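Local structure of C-type diheme-containing protein (Kuenenia stuttgartiensis, 6H5L) at residues S179-D182 and V183-F187. The protein probably carries electrons through its two covalently bound c-type hemes, as a cytochrome component of a large multiheme reductase complex from an anammox bacterium. Sequence-based numbering, arbitrary orientation.
Sequences SPTD and VYLRF. With HEC (heme c), chain K.
Arg186 folds back along its helix onto Asp182: the guanidinium lies with one face over Asp182 O, which sits toward the rim of the group, and CG comes within 3.3 Å of that same oxygen. Asp182 O also accepts a backbone hydrogen bond from Arg186 N, at 3.1 Å. Bends at chi2 (-70°) and chi3 (86°) turn the chain back in this way, leaving Arg186 CD 3.6 Å from propionate oxygen O2A of the heme. The carboxylate of Asp182 is near but does not touch the guanidinium, Asp182 OD1 standing 5.2 Å from Arg186 NH1, too far for a salt bridge, so any attraction between the opposite charges would probably be modest. With an alanine here in place of Arg186, Asp182 O would lose the guanidinium over it and O2A its aliphatic neighbours CG and CD, and Arg52 O would probably be left without its weak bond from NH2.

One residue further on, Phe187 brings ring atom CE1 to 3.4 Å from heme methine carbon CHB, placing this helix beside the heme in a domain of the cytochrome c family. The iron is bound axially by His142 and Met196, and Phe187 also touches the latter.

Behind these groups stands the first turn of helix 180-189, which opens with a capping box. Ser179, at the N-cap, accepts Thr181 N through OG at 3.1 Å, while Asp182 OD2 returns a weak bond to Ser179 N. Successive backbone bonds then take over, Val183 N to Ser179 O, Tyr184 N to Pro180 O and Leu185 N to Thr181 O. With CG anti to the backbone N (chi1 169°), Tyr184 directs its ring to helix 205-217, where it stacks with Trp209 and its hydroxyl is hydrogen-bonded to Arg208.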
# COMPACT_ATOMS: atom_id res chain seq x y z
N SER B 179 9.32 -25.92 -28.60
CA SER B 179 10.29 -25.23 -29.44
C SER B 179 9.58 -24.41 -30.51
O SER B 179 8.48 -24.75 -30.94
CB SER B 179 11.23 -26.24 -30.10
OG SER B 179 12.01 -25.64 -31.12
N PRO B 180 10.20 -23.31 -30.96
CA PRO B 180 9.63 -22.58 -32.11
C PRO B 180 9.54 -23.43 -33.36
O PRO B 180 8.61 -23.26 -34.16
CB PRO B 180 10.60 -21.40 -32.28
CG PRO B 180 11.24 -21.23 -30.95
CD PRO B 180 11.35 -22.61 -30.36
N THR B 181 10.49 -24.36 -33.55
CA THR B 181 10.38 -25.31 -34.66
C THR B 181 9.22 -26.27 -34.45
O THR B 181 8.52 -26.63 -35.40
CB THR B 181 11.70 -26.08 -34.82
OG1 THR B 181 12.77 -25.16 -35.07
CG2 THR B 181 11.60 -27.07 -35.97
N ASP B 182 9.00 -26.69 -33.20
CA ASP B 182 7.90 -27.61 -32.91
C ASP B 182 6.55 -26.97 -33.21
O ASP B 182 5.69 -27.59 -33.84
CB ASP B 182 7.98 -28.06 -31.45
CG ASP B 182 9.21 -28.88 -31.15
OD1 ASP B 182 9.88 -29.32 -32.11
OD2 ASP B 182 9.52 -29.09 -29.96
N VAL B 183 6.36 -25.73 -32.76
CA VAL B 183 5.09 -25.05 -32.99
C VAL B 183 4.90 -24.76 -34.48
O VAL B 183 3.79 -24.88 -35.01
CB VAL B 183 5.01 -23.77 -32.14
CG1 VAL B 183 3.75 -22.98 -32.48
CG2 VAL B 183 5.03 -24.11 -30.67
N TYR B 184 5.98 -24.39 -35.17
CA TYR B 184 5.90 -24.20 -36.61
C TYR B 184 5.53 -25.50 -37.32
O TYR B 184 4.80 -25.49 -38.31
CB TYR B 184 7.22 -23.66 -37.15
CG TYR B 184 7.33 -23.67 -38.66
CD1 TYR B 184 6.82 -22.62 -39.42
CD2 TYR B 184 7.96 -24.72 -39.32
CE1 TYR B 184 6.92 -22.63 -40.80
CE2 TYR B 184 8.06 -24.73 -40.70
CZ TYR B 184 7.54 -23.68 -41.43
OH TYR B 184 7.63 -23.69 -42.81
N LEU B 185 6.04 -26.63 -36.82
CA LEU B 185 5.71 -27.92 -37.41
C LEU B 185 4.22 -28.21 -37.30
O LEU B 185 3.60 -28.71 -38.25
CB LEU B 185 6.52 -29.03 -36.75
CG LEU B 185 7.88 -29.36 -37.37
CD1 LEU B 185 8.65 -30.33 -36.49
CD2 LEU B 185 7.70 -29.93 -38.77
N ARG B 186 3.62 -27.92 -36.14
CA ARG B 186 2.20 -28.18 -35.94
C ARG B 186 1.35 -27.41 -36.95
O ARG B 186 0.40 -27.96 -37.51
CB ARG B 186 1.79 -27.81 -34.52
CG ARG B 186 2.59 -28.50 -33.42
CD ARG B 186 2.31 -29.99 -33.33
NE ARG B 186 3.14 -30.77 -34.24
CZ ARG B 186 4.38 -31.16 -33.97
NH1 ARG B 186 4.94 -30.84 -32.82
NH2 ARG B 186 5.06 -31.88 -34.86
N PHE B 187 1.69 -26.14 -37.19
CA PHE B 187 0.94 -25.34 -38.15
C PHE B 187 1.19 -25.78 -39.59
O PHE B 187 0.35 -25.52 -40.46
CB PHE B 187 1.28 -23.86 -38.00
CG PHE B 187 1.05 -23.32 -36.61
CD1 PHE B 187 0.17 -23.94 -35.74
CD2 PHE B 187 1.71 -22.17 -36.19
CE1 PHE B 187 -0.04 -23.44 -34.47
CE2 PHE B 187 1.50 -21.67 -34.92
CZ PHE B 187 0.63 -22.30 -34.06
FE HEC K . -5.61 -24.87 -32.53
CHA HEC K . -3.99 -27.40 -30.87
CHB HEC K . -2.74 -22.99 -32.42
CHC HEC K . -7.09 -22.49 -34.51
CHD HEC K . -8.64 -26.36 -32.02
NA HEC K . -3.69 -25.17 -31.83
C1A HEC K . -3.27 -26.24 -31.07
C2A HEC K . -1.96 -25.93 -30.53
C3A HEC K . -1.62 -24.71 -30.95
C4A HEC K . -2.70 -24.21 -31.78
CMA HEC K . -0.31 -23.96 -30.63
CAA HEC K . -1.12 -26.85 -29.61
CBA HEC K . 0.00 -27.51 -30.41
CGA HEC K . 0.78 -28.43 -29.51
O1A HEC K . 0.35 -28.64 -28.34
O2A HEC K . 1.83 -28.97 -29.95
NB HEC K . -5.05 -23.03 -33.26
C1B HEC K . -3.76 -22.53 -33.22
C2B HEC K . -3.67 -21.45 -34.19
C3B HEC K . -4.87 -21.31 -34.77
C4B HEC K . -5.76 -22.30 -34.19
CMB HEC K . -2.38 -20.63 -34.45
CAB HEC K . -5.28 -20.29 -35.86
CBB HEC K . -4.48 -20.45 -37.16
NC HEC K . -7.52 -24.47 -33.12
C1C HEC K . -7.90 -23.48 -34.00
C2C HEC K . -9.27 -23.74 -34.40
C3C HEC K . -9.74 -24.73 -33.62
C4C HEC K . -8.62 -25.26 -32.86
CMC HEC K . -10.13 -22.77 -35.25
CAC HEC K . -11.18 -25.30 -33.63
CBC HEC K . -11.47 -26.01 -34.96
ND HEC K . -6.22 -26.61 -31.57
C1D HEC K . -7.55 -27.05 -31.53
C2D HEC K . -7.59 -28.34 -30.88
C3D HEC K . -6.13 -28.67 -30.52
C4D HEC K . -5.36 -27.54 -30.98
CMD HEC K . -8.83 -29.21 -30.61
CAD HEC K . -5.60 -29.93 -29.81
CBD HEC K . -5.76 -29.78 -28.30
CGD HEC K . -5.38 -31.06 -27.60
O1D HEC K . -4.80 -31.96 -28.27
O2D HEC K . -5.65 -31.18 -26.38